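Local coordinates for protein acetyltransferase of GNAT family (Staphylococcus aureus subsp. aureus Mu50, PDB 3D8P) that probably transfers an acetyl group from acetyl-coenzyme A to an acceptor that remains unidentified, as other enzymes of the GNAT family do, at residues Ile7-Arg11 and Ser12-Glu16; Leu22-Gln25 and Lys26-Asn30; Ile31-Arg35 and Asp36-Asp40; Val103-Thr106 and Cys107-Asn111. All blocks are in the same frame, centred on the assembly; numbering follows the deposited sequence. Where two conformers were deposited one is given.

From the N terminus, interaction 1 turns the chain from edge strand 5-8 into helix 14-28, and interaction 2 lies in the last turns of that same helix. Interaction 3 follows directly, in the loop that leads on to helix 44-49, and folds back on its predecessors: Glu15 pairs with Arg35, Lys26 NZ reaches Ile33 O, and Gln25 O takes the backbone N-H of Ile31. Interaction 4 stands apart at the end of helix 95-109, its centre about 30 Å from that of interaction 2 and across the centre of the chain. All four are local and strictly in series; none nests in or crosses another.

Interaction 1. Residues Ile7-Arg11 and Ser12-Glu16; sequences IEYNR and SYKEE. With ACT (acetate ion), chain D.
Asn10 holds CG between its own backbone N and carbonyl carbon (chi1 74°), which brings the amide up against Ser12 and Tyr13. OD1 accepts the backbone N-H of Ser12, with Ser12 N 3.1 Å from Asn10 OD1 and lying in the carbonyl plane of the amide. Ser12 OG also approaches OD1, but closer than an ordinary hydrogen bond allows, and the detail is doubtful. The other branch, ND2, sits at the edge of the Tyr13 ring, 3.9 Å from Tyr13 CE2, with amide and ring planes 49° apart. Through its backbone Asn10 bonds Tyr13 as well: Tyr13 N lies 3.1 Å from Asn10 O. This is an Asx turn laid over a beta turn, and it carries the chain from edge strand 5-8 into helix 14-28, the first strand and first helix of the GNAT fold. One residue on, Lys14 N donates to Arg11 O (3.2 Å). Ile7 crosses the Tyr13 side chain at about a right angle, its CD1 3.7 Å from Tyr13 CE2, while the phenol oxygen of Tyr13 bonds Gln63 O. Tyr9, with CG anti to its N (chi1 167°), carries its ring past Tyr13 and Lys14 and brings OH to 3.5 Å from Lys14 CB. That hydroxyl points at a bound acetate, probably from the crystallisation liquor, which is also hydrogen-bonded to Glu45 N; the Tyr9-acetate distance is too short to trust.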
loop_
_atom_site.group_PDB
_atom_site.type_symbol
_atom_site.label_atom_id
_atom_site.label_comp_id
_atom_site.label_asym_id
_atom_site.label_seq_id
_atom_site.Cartn_x
_atom_site.Cartn_y
_atom_site.Cartn_z
ATOM N N ILE A 7 -11.428 -7.273 -1.060
ATOM C CA ILE A 7 -12.438 -6.476 -1.730
ATOM C C ILE A 7 -11.871 -5.103 -2.077
ATOM O O ILE A 7 -10.847 -4.673 -1.539
ATOM C CB ILE A 7 -13.696 -6.278 -0.855
ATOM C CG1 ILE A 7 -13.329 -5.590 0.482
ATOM C CG2 ILE A 7 -14.419 -7.634 -0.676
ATOM C CD1 ILE A 7 -14.501 -5.057 1.268
ATOM N N GLU A 8 -12.528 -4.417 -2.997
ATOM C CA GLU A 8 -12.170 -3.062 -3.288
ATOM C C GLU A 8 -12.702 -2.211 -2.144
ATOM O O GLU A 8 -13.751 -2.513 -1.545
ATOM C CB GLU A 8 -12.776 -2.603 -4.609
ATOM C CG GLU A 8 -12.235 -1.239 -5.061
ATOM C CD GLU A 8 -12.599 -0.894 -6.501
ATOM O OE1 GLU A 8 -13.766 -0.513 -6.753
ATOM O OE2 GLU A 8 -11.698 -0.961 -7.371
ATOM N N TYR A 9 -11.960 -1.161 -1.817
ATOM C CA TYR A 9 -12.417 -0.186 -0.845
ATOM C C TYR A 9 -13.770 0.374 -1.307
ATOM O O TYR A 9 -13.971 0.595 -2.497
ATOM C CB TYR A 9 -11.399 0.950 -0.745
ATOM C CG TYR A 9 -11.900 2.182 -0.005
ATOM C CD1 TYR A 9 -11.733 2.299 1.371
ATOM C CD2 TYR A 9 -12.530 3.224 -0.681
ATOM C CE1 TYR A 9 -12.189 3.393 2.057
ATOM C CE2 TYR A 9 -12.999 4.328 0.001
ATOM C CZ TYR A 9 -12.804 4.408 1.372
ATOM O OH TYR A 9 -13.250 5.492 2.073
ATOM N N ASN A 10 -14.691 0.566 -0.362
ATOM C CA ASN A 10 -15.881 1.371 -0.611
ATOM C C ASN A 10 -15.975 2.398 0.537
ATOM O O ASN A 10 -15.294 2.214 1.568
ATOM C CB ASN A 10 -17.145 0.530 -0.865
ATOM C CG ASN A 10 -17.690 -0.115 0.384
ATOM O OD1 ASN A 10 -18.116 0.572 1.297
ATOM N ND2 ASN A 10 -17.747 -1.448 0.399
ATOM N N ARG A 11 -16.742 3.476 0.323
ATOM C CA ARG A 11 -16.845 4.626 1.256
ATOM C C ARG A 11 -17.307 4.313 2.666
ATOM O O ARG A 11 -17.042 5.084 3.582
ATOM C CB ARG A 11 -17.784 5.707 0.695
ATOM C CG ARG A 11 -17.238 6.351 -0.562
ATOM C CD ARG A 11 -17.900 7.696 -0.845
ATOM N NE ARG A 11 -19.338 7.603 -1.073
ATOM C CZ ARG A 11 -19.907 7.197 -2.211
ATOM N NH1 ARG A 11 -19.167 6.770 -3.225
ATOM N NH2 ARG A 11 -21.230 7.189 -2.325
ATOM N N SER A 12 -18.019 3.204 2.846
ATOM C CA SER A 12 -18.471 2.827 4.176
ATOM C C SER A 12 -17.299 2.585 5.097
ATOM O O SER A 12 -17.420 2.753 6.304
ATOM C CB SER A 12 -19.375 1.583 4.131
ATOM O OG SER A 12 -18.739 0.447 3.572
ATOM N N TYR A 13 -16.149 2.226 4.515
ATOM C CA TYR A 13 -14.957 1.862 5.282
ATOM C C TYR A 13 -14.054 3.035 5.634
ATOM O O TYR A 13 -13.037 2.819 6.292
ATOM C CB TYR A 13 -14.149 0.819 4.517
ATOM C CG TYR A 13 -14.652 -0.597 4.597
ATOM C CD1 TYR A 13 -14.445 -1.362 5.742
ATOM C CD2 TYR A 13 -15.296 -1.193 3.519
ATOM C CE1 TYR A 13 -14.878 -2.675 5.816
ATOM C CE2 TYR A 13 -15.737 -2.511 3.580
ATOM C CZ TYR A 13 -15.512 -3.258 4.720
ATOM O OH TYR A 13 -15.974 -4.574 4.788
ATOM N N LYS A 14 -14.423 4.257 5.233
ATOM C CA LYS A 14 -13.573 5.440 5.462
ATOM C C LYS A 14 -13.016 5.559 6.877
ATOM O O LYS A 14 -11.808 5.616 7.065
ATOM C CB LYS A 14 -14.308 6.742 5.147
ATOM C CG LYS A 14 -13.432 7.971 5.413
ATOM C CD LYS A 14 -14.064 9.257 4.927
ATOM C CE LYS A 14 -13.209 10.453 5.331
ATOM N NZ LYS A 14 -13.746 11.753 4.801
ATOM N N GLU A 15 -13.891 5.610 7.863
ATOM C CA GLU A 15 -13.446 5.855 9.234
ATOM C C GLU A 15 -12.688 4.653 9.839
ATOM O O GLU A 15 -11.694 4.832 10.558
ATOM C CB GLU A 15 -14.630 6.304 10.114
ATOM C CG GLU A 15 -15.202 7.689 9.719
ATOM C CD GLU A 15 -14.163 8.813 9.816
ATOM O OE1 GLU A 15 -13.212 8.662 10.599
ATOM O OE2 GLU A 15 -14.269 9.825 9.094
ATOM N N GLU A 16 -13.156 3.445 9.535
ATOM C CA GLU A 16 -12.473 2.234 9.961
ATOM C C GLU A 16 -11.057 2.157 9.392
ATOM O O GLU A 16 -10.117 1.827 10.120
ATOM C CB GLU A 16 -13.261 0.971 9.571
ATOM C CG GLU A 16 -12.696 -0.290 10.252
ATOM C CD GLU A 16 -13.343 -1.587 9.811
ATOM O OE1 GLU A 16 -14.430 -1.560 9.216
ATOM O OE2 GLU A 16 -12.761 -2.652 10.080
HETATM C C ACT D . -14.193 8.552 0.417
HETATM O O ACT D . -13.812 8.327 -0.764
HETATM O OXT ACT D . -14.166 7.551 1.172
HETATM C CH3 ACT D . -14.653 9.907 0.918
#

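Interaction 2. Residues Leu22-Gln25 and Lys26-Asn30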
loop_
_atom_site.group_PDB
_atom_site.type_symbol
_atom_site.label_atom_id
_atom_site.label_comp_id
_atom_site.label_asym_id
_atom_site.label_seq_id
_atom_site.Cartn_x
_atom_site.Cartn_y
_atom_site.Cartn_z
ATOM N N LEU A 22 -3.849 4.470 11.289
ATOM C CA LEU A 22 -3.326 5.297 12.368
ATOM C C LEU A 22 -2.928 4.546 13.638
ATOM O O LEU A 22 -1.955 4.930 14.283
ATOM C CB LEU A 22 -4.336 6.394 12.755
ATOM C CG LEU A 22 -4.517 7.597 11.823
ATOM C CD1 LEU A 22 -5.694 8.489 12.318
ATOM C CD2 LEU A 22 -3.227 8.381 11.723
ATOM N N SER A 23 -3.682 3.516 14.024
ATOM C CA SER A 23 -3.333 2.724 15.221
ATOM C C SER A 23 -2.008 1.981 15.011
ATOM O O SER A 23 -1.170 1.957 15.902
ATOM C CB SER A 23 -4.448 1.731 15.614
ATOM O OG SER A 23 -4.558 0.676 14.651
ATOM N N ILE A 24 -1.824 1.388 13.832
ATOM C CA ILE A 24 -0.563 0.723 13.484
ATOM C C ILE A 24 0.619 1.712 13.448
ATOM O O ILE A 24 1.656 1.476 14.075
ATOM C CB ILE A 24 -0.685 -0.023 12.111
ATOM C CG1 ILE A 24 -1.735 -1.153 12.193
ATOM C CG2 ILE A 24 0.686 -0.600 11.676
ATOM C CD1 ILE A 24 -1.979 -1.849 10.857
ATOM N N GLN A 25 0.465 2.789 12.680
ATOM C CA GLN A 25 1.492 3.834 12.537
ATOM C C GLN A 25 1.933 4.448 13.863
ATOM O O GLN A 25 3.143 4.543 14.147
ATOM C CB GLN A 25 0.967 4.989 11.677
ATOM C CG GLN A 25 0.966 4.763 10.199
ATOM C CD GLN A 25 0.196 5.848 9.457
ATOM O OE1 GLN A 25 -0.631 6.545 10.043
ATOM N NE2 GLN A 25 0.447 5.979 8.167
ATOM N N LYS A 26 0.945 4.873 14.659
ATOM C CA LYS A 26 1.195 5.659 15.878
ATOM C C LYS A 26 1.402 4.831 17.126
ATOM O O LYS A 26 2.260 5.146 17.945
ATOM C CB LYS A 26 0.034 6.630 16.139
ATOM C CG LYS A 26 -0.244 7.594 14.977
ATOM C CD LYS A 26 -1.373 8.598 15.268
ATOM C CE LYS A 26 -1.010 9.598 16.368
ATOM N NZ LYS A 26 0.203 10.399 16.022
ATOM N N ASN A 27 0.583 3.801 17.295
ATOM C CA ASN A 27 0.654 2.982 18.496
ATOM C C ASN A 27 1.723 1.916 18.421
ATOM O O ASN A 27 2.502 1.757 19.364
ATOM C CB ASN A 27 -0.692 2.321 18.814
ATOM C CG ASN A 27 -1.779 3.330 19.156
ATOM O OD1 ASN A 27 -1.518 4.377 19.766
ATOM N ND2 ASN A 27 -3.014 3.002 18.788
ATOM N N GLU A 28 1.766 1.187 17.311
ATOM C CA GLU A 28 2.699 0.057 17.199
ATOM C C GLU A 28 4.103 0.460 16.754
ATOM O O GLU A 28 5.090 -0.055 17.290
ATOM C CB GLU A 28 2.147 -1.029 16.265
ATOM C CG GLU A 28 3.142 -2.161 15.956
ATOM C CD GLU A 28 2.584 -3.216 15.012
ATOM O OE1 GLU A 28 1.554 -2.959 14.338
ATOM O OE2 GLU A 28 3.192 -4.306 14.944
ATOM N N PHE A 29 4.190 1.339 15.753
ATOM C CA PHE A 29 5.491 1.765 15.221
ATOM C C PHE A 29 5.999 3.112 15.746
ATOM O O PHE A 29 7.114 3.513 15.412
ATOM C CB PHE A 29 5.488 1.708 13.688
ATOM C CG PHE A 29 5.567 0.312 13.162
ATOM C CD1 PHE A 29 6.796 -0.327 13.054
ATOM C CD2 PHE A 29 4.413 -0.388 12.832
ATOM C CE1 PHE A 29 6.872 -1.645 12.614
ATOM C CE2 PHE A 29 4.472 -1.697 12.397
ATOM C CZ PHE A 29 5.706 -2.332 12.275
ATOM N N ASN A 30 5.176 3.778 16.558
ATOM C CA ASN A 30 5.520 5.064 17.145
ATOM C C ASN A 30 5.991 6.088 16.083
ATOM O O ASN A 30 6.911 6.865 16.316
ATOM C CB ASN A 30 6.554 4.855 18.269
ATOM C CG ASN A 30 6.038 3.924 19.389
ATOM O OD1 ASN A 30 6.594 2.846 19.628
ATOM N ND2 ASN A 30 4.968 4.339 20.064
#
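Backbone hydrogen bonds between Leu22-Gln25 and Lys26-Asn30 change character as the helix runs out. Lys26 N to Leu22 O (2.9 Å) and Asn27 N to Ser23 O (2.9 Å) are i to i+4 links, the second already bent. Glu28 N then lies between two carbonyls, those of Ser23 and Ile24, and makes only weak bonds to both. Phe29 N skips a residue further and reaches Ile24 O at 3.0 Å, five positions back, approaching nearly along the C=O axis (171° at the oxygen).

Side-chain packing follows the same spacing. Ile24 places CG2 anti to its backbone N, and the methyl stands beside two side chains that point the same way as its own. Phe29 CD2 makes the apolar contact, 3.9 Å from Ile24 CG2; Glu28 OE1, 3.7 Å from Ile24 CG2, is a polar atom beside the methyl, and its carboxylate forms a salt bridge with Arg91. The Phe29 ring has Ile24 O at its edge, near the ring plane, and also meets the ring of Phe123. On another side of the helix Leu22 CD2 runs alongside the aliphatic part of Lys26, 4.0 Å from Lys26 CD.

Other polar ends look outward to the rest of the chain. Lys26 bends at its last two torsions and gives NZ to Ile33 O, and buried Gln25 donates through NE2 to Gln38 OE1. The pi-type turn, followed by Asn30 with positive phi, ends the first helix of the GNAT fold.

Interaction 3. Residues Ile31-Arg35 and Asp36-Asp40; sequences IKIDR and DDQPD. With CA (calcium ion), chain C.
The carboxylates of Asp34 and Asp37 lie nearly parallel, their planes 17° apart, while that of Asp36 stands almost perpendicular to Asp34 at 86°; together they hold a calcium ion. Asp34 OD1 binds the calcium at 2.5 Å and Asp36 OD1 at 2.7 Å. Asp37 straddles the metal with both oxygens, OD1 and OD2 each 2.9 Å from it, a long and probably looser grip. In both Asp34 and Asp36 the CG sits between backbone N and carbonyl carbon, bringing each OD1 round to the ion. The metal's positive charge probably offsets the repulsion that such close carboxylates would otherwise feel.

Asp37 OD2 has a second task: it accepts the N-H of Asp34 (Asp34 N to Asp37 OD2 2.9 Å) on its anti side, somewhat out of the carboxylate plane, which, with the calcium, helps fix the rotation of the group. The backbone beneath is a short 3-10 turn in the loop between helices 14-28 and 44-49 of the GNAT fold, with Asp37 N bonded to Asp34 O and Gln38 N to Arg35 O.

Asp34 O takes two donors from opposite faces of its plane: Asp37 N, and Gln38 NE2 at 3.1 Å from Asp34 O, which lies in the plane of the Gln38 amide. Ile33 crosses the Gln38 side chain at about a right angle, CD1 3.7 Å from Gln38 CD, and brushes Asp37 CB with CG1 at 3.8 Å. Gln38 OE1 accepts from Gln25 NE2 and Lys83 NZ, and Arg35 forms salt bridges with Glu42 and Glu15.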
loop_
_atom_site.group_PDB
_atom_site.type_symbol
_atom_site.label_atom_id
_atom_site.label_comp_id
_atom_site.label_asym_id
_atom_site.label_seq_id
_atom_site.Cartn_x
_atom_site.Cartn_y
_atom_site.Cartn_z
ATOM N N ILE A 31 5.341 6.086 14.919
ATOM C CA ILE A 31 5.665 7.034 13.847
ATOM C C ILE A 31 5.043 8.392 14.149
ATOM O O ILE A 31 3.887 8.468 14.554
ATOM C CB ILE A 31 5.191 6.537 12.504
ATOM C CG1 ILE A 31 5.988 5.261 12.164
ATOM C CG2 ILE A 31 5.405 7.623 11.454
ATOM C CD1 ILE A 31 5.468 4.502 10.999
ATOM N N LYS A 32 5.818 9.458 13.987
ATOM C CA LYS A 32 5.312 10.810 14.247
ATOM C C LYS A 32 4.508 11.212 13.009
ATOM O O LYS A 32 5.030 11.735 12.020
ATOM C CB LYS A 32 6.450 11.805 14.588
ATOM C CG LYS A 32 7.031 11.661 16.011
ATOM N N ILE A 33 3.231 10.872 13.031
ATOM C CA ILE A 33 2.362 11.111 11.876
ATOM C C ILE A 33 0.952 11.104 12.405
ATOM O O ILE A 33 0.656 10.409 13.377
ATOM C CB ILE A 33 2.502 9.997 10.828
ATOM C CG1 ILE A 33 1.970 10.476 9.476
ATOM C CG2 ILE A 33 1.804 8.703 11.332
ATOM C CD1 ILE A 33 2.280 9.550 8.287
ATOM N N ASP A 34 0.064 11.876 11.804
ATOM C CA ASP A 34 -1.319 11.798 12.255
ATOM C C ASP A 34 -2.305 11.928 11.112
ATOM O O ASP A 34 -1.907 11.817 9.973
ATOM C CB ASP A 34 -1.585 12.714 13.472
ATOM C CG ASP A 34 -1.221 14.134 13.229
ATOM O OD1 ASP A 34 -1.144 14.518 12.056
ATOM O OD2 ASP A 34 -1.016 14.861 14.220
ATOM N N ARG A 35 -3.590 12.101 11.401
ATOM C CA ARG A 35 -4.585 12.082 10.337
ATOM C C ARG A 35 -4.428 13.215 9.322
ATOM O O ARG A 35 -4.549 12.995 8.112
ATOM C CB ARG A 35 -5.979 12.082 10.951
ATOM C CG ARG A 35 -7.106 12.198 9.945
ATOM C CD ARG A 35 -8.413 11.841 10.570
ATOM N NE ARG A 35 -9.483 11.929 9.592
ATOM C CZ ARG A 35 -10.656 11.318 9.707
ATOM N NH1 ARG A 35 -10.939 10.560 10.767
ATOM N NH2 ARG A 35 -11.552 11.452 8.746
ATOM N N ASP A 36 -4.114 14.415 9.808
ATOM C CA ASP A 36 -4.009 15.575 8.928
ATOM C C ASP A 36 -2.708 15.607 8.114
ATOM O O ASP A 36 -2.555 16.498 7.277
ATOM C CB ASP A 36 -4.337 16.902 9.674
ATOM C CG ASP A 36 -3.311 17.269 10.757
ATOM O OD1 ASP A 36 -2.159 16.814 10.658
ATOM O OD2 ASP A 36 -3.651 18.033 11.700
ATOM N N ASP A 37 -1.809 14.640 8.334
ATOM C CA ASP A 37 -0.637 14.439 7.478
ATOM C C ASP A 37 -0.977 13.557 6.286
ATOM O O ASP A 37 -0.171 13.420 5.365
ATOM C CB ASP A 37 0.508 13.773 8.257
ATOM C CG ASP A 37 1.058 14.656 9.369
ATOM O OD1 ASP A 37 1.233 15.870 9.128
ATOM O OD2 ASP A 37 1.331 14.148 10.482
ATOM N N GLN A 38 -2.179 12.975 6.274
ATOM C CA GLN A 38 -2.525 11.964 5.276
ATOM C C GLN A 38 -3.857 12.262 4.612
ATOM O O GLN A 38 -4.769 11.437 4.655
ATOM C CB GLN A 38 -2.557 10.597 5.956
ATOM C CG GLN A 38 -1.308 10.352 6.829
ATOM C CD GLN A 38 -1.285 8.992 7.480
ATOM O OE1 GLN A 38 -0.989 7.991 6.831
ATOM N NE2 GLN A 38 -1.567 8.954 8.774
ATOM N N PRO A 39 -3.965 13.440 3.962
ATOM C CA PRO A 39 -5.218 13.817 3.302
ATOM C C PRO A 39 -5.727 12.834 2.245
ATOM O O PRO A 39 -6.921 12.788 2.021
ATOM C CB PRO A 39 -4.893 15.187 2.680
ATOM C CG PRO A 39 -3.349 15.252 2.642
ATOM C CD PRO A 39 -2.917 14.486 3.820
ATOM N N ASP A 40 -4.858 12.064 1.591
ATOM C CA ASP A 40 -5.313 11.094 0.580
ATOM C C ASP A 40 -6.326 10.138 1.164
ATOM O O ASP A 40 -7.247 9.747 0.466
ATOM C CB ASP A 40 -4.165 10.296 -0.084
ATOM C CG ASP A 40 -3.256 9.605 0.923
ATOM O OD1 ASP A 40 -2.734 10.312 1.811
ATOM O OD2 ASP A 40 -3.027 8.372 0.782
HETATM CA CA CA C . 0.254 16.524 11.732
#

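Interaction 4. Residues Val103-Thr106 and Cys107-Asn111; sequences VIMT and CKEQN
Four successive i to i+4 bonds stitch Val103-Thr106 to Cys107-Asn111, from Cys107 N to Val103 O at 2.8 Å down to Gln110 N to Thr106 O at 3.1 Å. Thr106 and Gln110 run side by side: with OG1 beside the backbone N (chi1 -49°), the threonine's methyl is left anti to that N, and Thr106 CG2 comes within 3.4 Å of Gln110 NE2. OG1 itself bonds Lys102 O one turn back.

Ile104 and Lys108 lie alongside each other as well, the lysine, extended beyond CG, bringing CE to 3.8 Å from Ile104 CG2. Met105, present as selenomethionine, instead crosses Glu109 at a slant: its chain bends at the second and third torsions and places CE 3.6 Å from Glu109 OE2.

The helix is the crossover of the beta-alpha-beta unit made by strand 78-86, helix 95-109 and strand 114-119, a central piece of the GNAT fold. In relatives the opposite, N-terminal end of this helix takes part in holding acetyl-coenzyme A; this C-terminal end of the helix closes in a Schellman motif, with Asn111 in the positive-phi position and Ile112 N returning to Cys107 O. A weak Asn111 N to Lys108 O bond completes it.

On the side packed against the sheet, Val103 and Cys107 share one face of the helix, with Val103 CG1 4.0 Å from Cys107 SG. Both pack on Leu71 and Ile115; Val103 shares Gln54 and Trp56 with Thr106.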
loop_
_atom_site.group_PDB
_atom_site.type_symbol
_atom_site.label_atom_id
_atom_site.label_comp_id
_atom_site.label_asym_id
_atom_site.label_seq_id
_atom_site.Cartn_x
_atom_site.Cartn_y
_atom_site.Cartn_z
ATOM N N VAL A 103 -2.866 -6.656 -6.395
ATOM C CA VAL A 103 -2.291 -5.482 -7.056
ATOM C C VAL A 103 -1.520 -5.918 -8.331
ATOM O O VAL A 103 -1.772 -5.387 -9.400
ATOM C CB VAL A 103 -1.394 -4.631 -6.065
ATOM C CG1 VAL A 103 -0.566 -3.575 -6.791
ATOM C CG2 VAL A 103 -2.260 -3.949 -4.994
ATOM N N ILE A 104 -0.624 -6.899 -8.232
ATOM C CA ILE A 104 0.160 -7.316 -9.408
ATOM C C ILE A 104 -0.748 -7.782 -10.553
ATOM O O ILE A 104 -0.575 -7.374 -11.698
ATOM C CB ILE A 104 1.247 -8.344 -9.025
ATOM C CG1 ILE A 104 2.355 -7.605 -8.261
ATOM C CG2 ILE A 104 1.848 -9.039 -10.277
ATOM C CD1 ILE A 104 3.191 -8.499 -7.457
HETATM N N MSE A 105 -1.750 -8.589 -10.235
HETATM C CA MSE A 105 -2.706 -9.055 -11.244
HETATM C C MSE A 105 -3.461 -7.888 -11.884
HETATM O O MSE A 105 -3.658 -7.862 -13.093
HETATM C CB MSE A 105 -3.700 -10.006 -10.593
HETATM C CG MSE A 105 -4.706 -10.602 -11.522
HETATM SE SE MSE A 105 -6.432 -10.822 -10.605
HETATM C CE MSE A 105 -6.929 -8.914 -10.373
ATOM N N THR A 106 -3.887 -6.923 -11.069
ATOM C CA THR A 106 -4.632 -5.767 -11.575
ATOM C C THR A 106 -3.731 -4.869 -12.425
ATOM O O THR A 106 -4.174 -4.300 -13.415
ATOM C CB THR A 106 -5.302 -4.982 -10.411
ATOM O OG1 THR A 106 -6.008 -5.904 -9.567
ATOM C CG2 THR A 106 -6.268 -3.875 -10.924
ATOM N N CYS A 107 -2.466 -4.746 -12.041
ATOM C CA CYS A 107 -1.502 -3.979 -12.815
ATOM C C CYS A 107 -1.294 -4.603 -14.195
ATOM O O CYS A 107 -1.162 -3.891 -15.194
ATOM C CB CYS A 107 -0.149 -3.937 -12.097
ATOM S SG CYS A 107 -0.071 -2.881 -10.685
ATOM N N LYS A 108 -1.254 -5.930 -14.254
ATOM C CA LYS A 108 -1.097 -6.605 -15.533
ATOM C C LYS A 108 -2.278 -6.323 -16.462
ATOM O O LYS A 108 -2.083 -6.042 -17.649
ATOM C CB LYS A 108 -0.853 -8.105 -15.337
ATOM C CG LYS A 108 0.527 -8.344 -14.700
ATOM C CD LYS A 108 0.833 -9.815 -14.467
ATOM C CE LYS A 108 2.257 -10.031 -13.896
ATOM N NZ LYS A 108 2.468 -11.498 -13.632
ATOM N N GLU A 109 -3.498 -6.371 -15.927
ATOM C CA GLU A 109 -4.673 -6.050 -16.725
ATOM C C GLU A 109 -4.617 -4.610 -17.226
ATOM O O GLU A 109 -5.075 -4.316 -18.322
ATOM C CB GLU A 109 -5.966 -6.199 -15.919
ATOM C CG GLU A 109 -6.310 -7.600 -15.455
ATOM C CD GLU A 109 -7.428 -7.598 -14.405
ATOM O OE1 GLU A 109 -7.942 -6.509 -14.054
ATOM O OE2 GLU A 109 -7.775 -8.687 -13.911
ATOM N N GLN A 110 -4.064 -3.710 -16.423
ATOM C CA GLN A 110 -4.067 -2.292 -16.758
ATOM C C GLN A 110 -2.803 -1.781 -17.452
ATOM O O GLN A 110 -2.637 -0.576 -17.600
ATOM C CB GLN A 110 -4.405 -1.483 -15.509
ATOM C CG GLN A 110 -5.865 -1.709 -15.082
ATOM C CD GLN A 110 -6.221 -1.080 -13.752
ATOM O OE1 GLN A 110 -5.505 -0.212 -13.240
ATOM N NE2 GLN A 110 -7.347 -1.520 -13.178
ATOM N N ASN A 111 -1.956 -2.696 -17.921
ATOM C CA ASN A 111 -0.701 -2.357 -18.628
ATOM C C ASN A 111 0.296 -1.492 -17.844
ATOM O O ASN A 111 0.917 -0.569 -18.393
ATOM C CB ASN A 111 -1.037 -1.727 -19.990
ATOM C CG ASN A 111 -1.805 -2.687 -20.882
ATOM O OD1 ASN A 111 -1.306 -3.769 -21.210
ATOM N ND2 ASN A 111 -3.035 -2.310 -21.262
#